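Local structure of RNA-dependent RNA polymerase (Toscana virus, 6QW5) at residues A[4-9]-A[119-124]; A[95-100]-A[159-164]; A[112-117]-A[126-131]. The protein probably cleaves capped host RNAs with its metal-dependent N-terminal cap-snatching endonuclease, supplying primers for the viral polymerase. All blocks are in the same frame, centred on the assembly; numbering follows the deposited sequence.

How the contacts relate
Along the chain, contact 3 is nested inside the loop closed by contact 2, whereas the segments of contact 1 alternate with those of each of the others. The hairpin of strands 115-118 and 124-131 joins all three: its turn belongs to contact 1, its paired strands to contact 3, and strand 163-171, parallel to 124-131, begins in contact 2. Centres of contacts 1 and 2 lie about 14 Å apart, as do those of 2 and 3, and those of 1 and 3 about 21 Å. Backbone bonds V124 to P162 and S164, and V126 to S164, knit the sheet together. The hairpin thus spans from a turn at the surface to the buried manganese site of a PD-(D/E)XK nuclease.

Contact 1. Residues A[4-9]-A[119-124]; sequences RILKKQ and TETGHV. With SO4 (sulfate ion), chain G.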
# COMPACT_ATOMS: atom_id res chain seq x y z
N ARG A 4 -29.60 0.22 -1.99
CA ARG A 4 -28.73 -0.52 -1.07
C ARG A 4 -29.18 -0.27 0.36
O ARG A 4 -29.05 0.84 0.88
CB ARG A 4 -27.26 -0.12 -1.26
CG ARG A 4 -26.72 -0.40 -2.68
CD ARG A 4 -26.56 -1.90 -2.95
NE ARG A 4 -25.55 -2.54 -2.11
CZ ARG A 4 -25.33 -3.85 -2.05
NH1 ARG A 4 -26.05 -4.68 -2.79
NH2 ARG A 4 -24.39 -4.32 -1.24
N ILE A 5 -29.67 -1.31 1.02
CA ILE A 5 -30.31 -1.13 2.32
C ILE A 5 -29.27 -0.85 3.41
O ILE A 5 -29.58 -0.22 4.42
CB ILE A 5 -31.19 -2.36 2.63
CG1 ILE A 5 -32.13 -2.08 3.80
CG2 ILE A 5 -30.33 -3.57 2.86
CD1 ILE A 5 -33.17 -3.19 4.00
N LEU A 6 -28.04 -1.32 3.24
CA LEU A 6 -27.01 -1.07 4.25
C LEU A 6 -26.67 0.41 4.37
O LEU A 6 -26.07 0.80 5.37
CB LEU A 6 -25.77 -1.90 3.93
CG LEU A 6 -25.97 -3.41 4.16
CD1 LEU A 6 -24.65 -4.14 4.25
CD2 LEU A 6 -26.82 -3.67 5.40
N LYS A 7 -27.07 1.24 3.41
CA LYS A 7 -26.90 2.69 3.54
C LYS A 7 -27.99 3.34 4.39
O LYS A 7 -27.96 4.57 4.56
CB LYS A 7 -26.87 3.34 2.15
CG LYS A 7 -25.79 2.80 1.22
CD LYS A 7 -25.93 3.35 -0.19
CE LYS A 7 -25.82 4.86 -0.17
NZ LYS A 7 -24.51 5.26 0.43
N LYS A 8 -28.94 2.57 4.93
CA LYS A 8 -30.08 3.12 5.67
C LYS A 8 -30.00 2.86 7.17
O LYS A 8 -31.03 2.86 7.85
CB LYS A 8 -31.40 2.58 5.11
CG LYS A 8 -31.57 2.75 3.58
CD LYS A 8 -32.99 2.38 3.13
CE LYS A 8 -33.10 2.30 1.61
NZ LYS A 8 -32.64 3.55 0.94
N GLN A 9 -28.80 2.64 7.71
CA GLN A 9 -28.61 2.31 9.11
C GLN A 9 -28.47 3.55 9.97
O GLN A 9 -28.14 4.62 9.47
CB GLN A 9 -27.37 1.45 9.27
CG GLN A 9 -27.37 0.23 8.42
CD GLN A 9 -26.13 -0.58 8.67
OE1 GLN A 9 -25.30 -0.76 7.78
NE2 GLN A 9 -25.99 -1.07 9.89
N THR A 119 -17.20 2.47 2.66
CA THR A 119 -18.12 1.35 2.62
C THR A 119 -19.57 1.83 2.61
O THR A 119 -19.87 2.99 2.94
CB THR A 119 -17.93 0.40 3.81
OG1 THR A 119 -18.29 1.07 5.02
CG2 THR A 119 -16.49 -0.10 3.90
N GLU A 120 -20.48 0.91 2.26
CA GLU A 120 -21.92 1.19 2.27
C GLU A 120 -22.40 1.57 3.66
O GLU A 120 -23.30 2.41 3.80
CB GLU A 120 -22.70 -0.03 1.79
CG GLU A 120 -22.92 -0.06 0.32
CD GLU A 120 -23.52 -1.38 -0.14
OE1 GLU A 120 -24.25 -2.04 0.64
OE2 GLU A 120 -23.24 -1.78 -1.29
N THR A 121 -21.83 0.96 4.70
CA THR A 121 -22.28 1.24 6.05
C THR A 121 -21.83 2.60 6.55
O THR A 121 -22.19 2.97 7.67
CB THR A 121 -21.78 0.16 7.00
OG1 THR A 121 -20.35 0.07 6.88
CG2 THR A 121 -22.39 -1.18 6.63
N GLY A 122 -21.08 3.36 5.77
CA GLY A 122 -20.67 4.69 6.17
C GLY A 122 -19.30 4.81 6.81
O GLY A 122 -18.99 5.87 7.36
N HIS A 123 -18.48 3.76 6.77
CA HIS A 123 -17.14 3.80 7.32
C HIS A 123 -16.14 4.12 6.22
O HIS A 123 -16.33 3.75 5.05
CB HIS A 123 -16.77 2.47 7.98
CG HIS A 123 -17.60 2.13 9.19
ND1 HIS A 123 -18.69 1.29 9.13
CD2 HIS A 123 -17.50 2.52 10.48
CE1 HIS A 123 -19.22 1.17 10.33
NE2 HIS A 123 -18.52 1.91 11.17
N VAL A 124 -15.08 4.81 6.59
CA VAL A 124 -14.02 5.16 5.65
C VAL A 124 -12.72 4.57 6.18
O VAL A 124 -12.42 4.69 7.36
CB VAL A 124 -13.89 6.69 5.47
CG1 VAL A 124 -12.68 7.04 4.59
CG2 VAL A 124 -15.19 7.28 4.88
S SO4 G . -28.64 3.99 -3.31
O1 SO4 G . -27.38 4.72 -3.35
O2 SO4 G . -29.28 3.96 -4.62
O3 SO4 G . -29.51 4.65 -2.34
O4 SO4 G . -28.40 2.61 -2.91
O HOH W 1 -26.82 -2.78 0.78
O HOH W 2 -23.20 5.25 3.07
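R4 and E120 meet with their guanidinium and carboxylate planes turned 76° apart. Carbon CD of E120 lies in the guanidinium plane at its edge, while water 1 sits 3.0 Å above one face, displaced toward the rim. Within this salt bridge R4 NE gives E120 OE2 a hydrogen bond of 2.6 Å. It reaches that oxygen from above the carboxylate plane, 45° out of it. R4 NH2 adds weak bonds to OE2 and OE1 of the same carboxylate. A bend at chi2 (-70°), followed by another at chi3, folds the arginine chain round, bringing NE and NH2 to the carboxylate.

Water 1 accepts from L6 N and donates to E120 OE1 over 2.7 Å, tying the carboxylate to the short 3-10 segment 5-7. Beside it, L6 CB packs 3.6 Å from E120 OE1. K7 crosses E120 at about a right angle, its CG 3.6 Å from the E120 carbonyl O; its NZ reaches the same carbonyl through water 2. Across the contact, in the loop joining strands 115-118 and 124-131, residues 119-122 form a type I beta turn, steadied by T119 OG1, which accepts from H123 N and shares a hydrogen bond with T121 OG1.

A sulfate, probably from the crystallisation liquor, takes a hydrogen bond from R4 N to its O4 at 2.8 Å. One salt bridge and two water bridges join the N-terminal segment to the hairpin turn, so the contact's strength probably depends in part on ionic conditions.

Contact 2. Residues A[95-100]-A[159-164]; sequences VEVFGV and AIKPIS
F98, the last residue of helix 94-98, faces I160 in the loop that leads into strand 163-171, their CA atoms 7.5 Å apart. The helix ends with a backbone bond from G99 N to V95 O, after which G99 turns the chain away with a positive phi of 67°. No backbone-to-backbone bond spans the two segments, so side chains make the join.

The F98 ring carries most of it. I160 CB comes to the ring edge, near its plane, 4.2 Å from F98 CD1. I163 approaches obliquely, bringing its CD1 to 3.7 Å from F98 CZ; with CG1 beside the backbone N (chi1 -68°), the isoleucine chain runs out to this end of the ring. I163 opens strand 163-171, the second parallel strand of a beta-alpha-beta crossover that runs from strand 124-131 through helix 136-157. F98 also touches V124 on the first of those strands and R157 on the helix, so it wedges helix 94-98 against all three elements of the crossover in this PD-(D/E)XK fold.

V97 CG1 lies 3.8 Å above one face of the F98 ring, offset toward the rim. The extended K161 chain passes outside the ring rim and brings NZ to the side of the ring where V97 CG1 lies, 5.5 Å from the F98 centroid, at most a weak cation-pi attraction. K161 NZ gives V97 O a weak hydrogen bond of 3.4 Å. The main partner of this ammonium is E118, with which it forms a salt bridge.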
# COMPACT_ATOMS: atom_id res chain seq x y z
N VAL A 95 -10.28 15.43 -0.41
CA VAL A 95 -11.41 16.24 -0.87
C VAL A 95 -12.31 15.43 -1.79
O VAL A 95 -13.51 15.70 -1.89
CB VAL A 95 -10.91 17.53 -1.55
CG1 VAL A 95 -10.26 17.23 -2.92
CG2 VAL A 95 -12.04 18.53 -1.70
N GLU A 96 -11.76 14.42 -2.46
CA GLU A 96 -12.56 13.60 -3.36
C GLU A 96 -13.61 12.78 -2.62
O GLU A 96 -14.62 12.40 -3.22
CB GLU A 96 -11.66 12.68 -4.18
CG GLU A 96 -10.70 13.42 -5.10
CD GLU A 96 -9.75 12.46 -5.80
OE1 GLU A 96 -10.22 11.38 -6.21
OE2 GLU A 96 -8.54 12.78 -5.92
N VAL A 97 -13.38 12.48 -1.34
CA VAL A 97 -14.29 11.67 -0.57
C VAL A 97 -15.10 12.50 0.41
O VAL A 97 -16.26 12.17 0.68
CB VAL A 97 -13.52 10.56 0.18
CG1 VAL A 97 -14.39 9.86 1.22
CG2 VAL A 97 -12.94 9.53 -0.81
N PHE A 98 -14.53 13.57 0.96
CA PHE A 98 -15.15 14.32 2.03
C PHE A 98 -15.63 15.70 1.62
O PHE A 98 -16.27 16.37 2.43
CB PHE A 98 -14.17 14.46 3.20
CG PHE A 98 -13.84 13.16 3.89
CD1 PHE A 98 -14.64 12.67 4.91
CD2 PHE A 98 -12.72 12.44 3.52
CE1 PHE A 98 -14.33 11.48 5.56
CE2 PHE A 98 -12.39 11.26 4.15
CZ PHE A 98 -13.19 10.77 5.16
N GLY A 99 -15.33 16.16 0.41
CA GLY A 99 -15.50 17.57 0.10
C GLY A 99 -14.51 18.38 0.91
O GLY A 99 -13.68 17.85 1.65
N VAL A 100 -14.59 19.71 0.76
CA VAL A 100 -13.73 20.57 1.56
C VAL A 100 -14.22 20.56 2.99
O VAL A 100 -15.42 20.64 3.26
CB VAL A 100 -13.67 22.00 0.99
CG1 VAL A 100 -13.22 21.98 -0.45
CG2 VAL A 100 -15.03 22.67 1.09
N ALA A 159 -15.09 13.60 11.98
CA ALA A 159 -16.36 14.22 12.35
C ALA A 159 -17.42 14.08 11.26
O ALA A 159 -18.61 14.26 11.54
CB ALA A 159 -16.14 15.70 12.69
N ILE A 160 -17.03 13.75 10.03
CA ILE A 160 -18.00 13.58 8.94
C ILE A 160 -18.43 12.13 8.81
O ILE A 160 -19.62 11.81 8.83
CB ILE A 160 -17.43 14.13 7.62
CG1 ILE A 160 -17.05 15.61 7.79
CG2 ILE A 160 -18.43 13.94 6.46
CD1 ILE A 160 -16.26 16.19 6.62
N LYS A 161 -17.46 11.22 8.68
CA LYS A 161 -17.66 9.78 8.67
C LYS A 161 -16.53 9.18 9.49
O LYS A 161 -15.40 9.66 9.40
CB LYS A 161 -17.62 9.20 7.25
CG LYS A 161 -18.63 9.76 6.27
CD LYS A 161 -18.22 9.39 4.85
CE LYS A 161 -19.07 10.13 3.82
NZ LYS A 161 -18.35 10.25 2.51
N PRO A 162 -16.79 8.12 10.27
CA PRO A 162 -15.70 7.50 11.04
C PRO A 162 -14.61 6.99 10.11
O PRO A 162 -14.88 6.61 8.96
CB PRO A 162 -16.39 6.34 11.78
CG PRO A 162 -17.65 6.07 10.98
CD PRO A 162 -18.07 7.41 10.44
N ILE A 163 -13.38 7.03 10.60
CA ILE A 163 -12.19 6.65 9.84
C ILE A 163 -11.38 5.67 10.66
O ILE A 163 -11.18 5.87 11.87
CB ILE A 163 -11.32 7.88 9.45
CG1 ILE A 163 -12.03 8.77 8.45
CG2 ILE A 163 -9.92 7.44 8.90
CD1 ILE A 163 -11.38 10.14 8.29
N SER A 164 -10.93 4.61 10.01
CA SER A 164 -9.89 3.73 10.54
C SER A 164 -8.65 3.88 9.67
O SER A 164 -8.72 3.75 8.44
CB SER A 164 -10.35 2.26 10.53
OG SER A 164 -11.39 2.06 11.46

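Contact 3. Residues A[112-117]-A[126-131]; sequences SPDMII and VVEFTT. With MN (manganese (II) ion), chain C; MN (manganese (II) ion), chain D; XI7 (2-4-dioxo-4-phenylbutanoic acid), chain E.
D114 and E128 share a manganese ion where the antiparallel hairpin of strands 115-118 and 124-131 forms the active-site end of a PD-(D/E)XK nuclease fold. P113-D114 and E128 are consistent with the PD and acidic positions of that motif.

The D114 carboxylate bridges two manganese ions, OD2 binding one (chain C) and OD1 the other (chain D). E128 OE2 and the F129 carbonyl O also bind the first ion, at 2.2 and 2.1 Å respectively. H79 completes that site, and D91 contributes to the other.

Hydrogen bonds hold these ligands in place. F129 N donates to D114 OD2 over 2.7 Å, and that oxygen accepts through its anti lone pair, the one away from OD1. E128 CG stands anti to the backbone N (chi1 179°) and the chain then bends at chi2; this turns OE2 to the chain C manganese and OE1 to D114 N, from which it accepts at 2.9 Å. M115 and V127 exchange paired backbone bonds, and D114 with M115 opposite V127 forms a classic beta bulge.

Apolar contacts flank the site. P113 CG presses on V126 CG1 at 3.5 Å. On the face carrying M115 and V127, the selenium of selenomethionine M115 lies 3.8 Å from F129 CZ in an oblique Met-aromatic contact, and the F129 ring stacks with that of F83.

Ligand contacts complete the two-metal centre: the diketo acid inhibitor chelates both ions, the chain C manganese through O8 and O11 and the chain D manganese through O8 and O14, so that its O8 bridges them.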
# COMPACT_ATOMS: atom_id res chain seq x y z
N SER A 112 -3.07 13.03 -0.02
CA SER A 112 -3.55 11.87 -0.76
C SER A 112 -2.85 10.61 -0.26
O SER A 112 -1.80 10.23 -0.77
CB SER A 112 -3.33 12.04 -2.27
OG SER A 112 -2.03 12.52 -2.54
N PRO A 113 -3.42 9.97 0.76
CA PRO A 113 -2.88 8.66 1.18
C PRO A 113 -3.09 7.64 0.07
O PRO A 113 -3.79 7.89 -0.92
CB PRO A 113 -3.67 8.32 2.45
CG PRO A 113 -4.84 9.26 2.47
CD PRO A 113 -4.55 10.43 1.58
N ASP A 114 -2.43 6.49 0.21
CA ASP A 114 -2.43 5.50 -0.86
C ASP A 114 -3.82 4.94 -1.14
O ASP A 114 -4.11 4.59 -2.28
CB ASP A 114 -1.45 4.36 -0.53
CG ASP A 114 -0.00 4.78 -0.67
OD1 ASP A 114 0.32 5.60 -1.57
OD2 ASP A 114 0.81 4.32 0.14
N MSE A 115 -4.67 4.82 -0.12
CA MSE A 115 -6.06 4.38 -0.36
C MSE A 115 -7.02 5.12 0.57
O MSE A 115 -6.72 5.38 1.73
CB MSE A 115 -6.24 2.87 -0.14
CG MSE A 115 -5.23 1.95 -0.83
SE MSE A 115 -5.69 0.07 -0.49
CE MSE A 115 -6.99 -0.19 -1.96
N ILE A 116 -8.20 5.46 0.05
CA ILE A 116 -9.31 5.94 0.88
C ILE A 116 -10.52 5.15 0.42
O ILE A 116 -10.99 5.32 -0.71
CB ILE A 116 -9.55 7.46 0.74
CG1 ILE A 116 -8.27 8.24 1.00
CG2 ILE A 116 -10.61 7.93 1.74
CD1 ILE A 116 -8.47 9.74 1.00
N ILE A 117 -11.00 4.24 1.27
CA ILE A 117 -12.06 3.31 0.92
C ILE A 117 -13.30 3.63 1.74
O ILE A 117 -13.26 3.61 2.98
CB ILE A 117 -11.62 1.86 1.15
CG1 ILE A 117 -10.27 1.61 0.46
CG2 ILE A 117 -12.72 0.90 0.68
CD1 ILE A 117 -9.53 0.40 0.98
N VAL A 126 -8.63 4.63 5.63
CA VAL A 126 -7.48 5.29 5.04
C VAL A 126 -6.30 4.34 5.18
O VAL A 126 -6.04 3.84 6.28
CB VAL A 126 -7.21 6.65 5.70
CG1 VAL A 126 -5.90 7.26 5.18
CG2 VAL A 126 -8.38 7.60 5.43
N VAL A 127 -5.61 4.04 4.07
CA VAL A 127 -4.51 3.08 4.05
C VAL A 127 -3.26 3.76 3.46
O VAL A 127 -3.32 4.35 2.38
CB VAL A 127 -4.84 1.82 3.23
CG1 VAL A 127 -3.74 0.75 3.43
CG2 VAL A 127 -6.22 1.24 3.60
N GLU A 128 -2.13 3.66 4.16
CA GLU A 128 -0.88 4.18 3.64
C GLU A 128 0.16 3.07 3.63
O GLU A 128 0.29 2.33 4.61
CB GLU A 128 -0.36 5.38 4.43
CG GLU A 128 0.98 5.95 3.91
CD GLU A 128 0.91 6.53 2.50
OE1 GLU A 128 -0.20 6.88 2.04
OE2 GLU A 128 1.96 6.64 1.85
N PHE A 129 0.85 2.93 2.51
CA PHE A 129 1.95 1.99 2.33
C PHE A 129 3.28 2.74 2.38
O PHE A 129 3.41 3.87 1.91
CB PHE A 129 1.87 1.27 0.98
CG PHE A 129 0.52 0.68 0.66
CD1 PHE A 129 -0.09 -0.21 1.54
CD2 PHE A 129 -0.13 0.98 -0.53
CE1 PHE A 129 -1.32 -0.77 1.25
CE2 PHE A 129 -1.37 0.44 -0.83
CZ PHE A 129 -1.96 -0.44 0.06
N THR A 130 4.30 2.05 2.87
CA THR A 130 5.63 2.62 2.85
C THR A 130 6.63 1.48 2.88
O THR A 130 6.29 0.34 3.18
CB THR A 130 5.81 3.61 4.03
OG1 THR A 130 7.02 4.35 3.88
CG2 THR A 130 5.82 2.87 5.35
N THR A 131 7.87 1.79 2.50
CA THR A 131 8.96 0.82 2.45
C THR A 131 10.18 1.42 3.13
O THR A 131 10.27 2.64 3.30
CB THR A 131 9.33 0.45 1.00
OG1 THR A 131 10.15 1.49 0.43
CG2 THR A 131 8.10 0.29 0.13
MN MN C . 2.85 5.25 0.39
MN MN D . 1.22 7.33 -2.16
O8 XI7 E . 2.83 6.84 -1.00
C9 XI7 E . 4.01 7.48 -0.90
C10 XI7 E . 4.97 7.06 -0.01
O11 XI7 E . 4.84 6.05 0.75
O10 XI7 E . 6.03 7.72 0.11
C8 XI7 E . 4.29 8.56 -1.70
C7 XI7 E . 3.40 9.19 -2.71
C1 XI7 E . 3.97 10.30 -3.58
C6 XI7 E . 5.27 10.78 -3.34
C5 XI7 E . 5.83 11.81 -4.12
C4 XI7 E . 5.09 12.38 -5.15
C3 XI7 E . 3.78 11.91 -5.39
C2 XI7 E . 3.23 10.88 -4.61
O14 XI7 E . 2.18 8.99 -2.80
O HOH W 3 0.40 8.44 -0.45
O HOH W 4 1.71 6.30 -3.86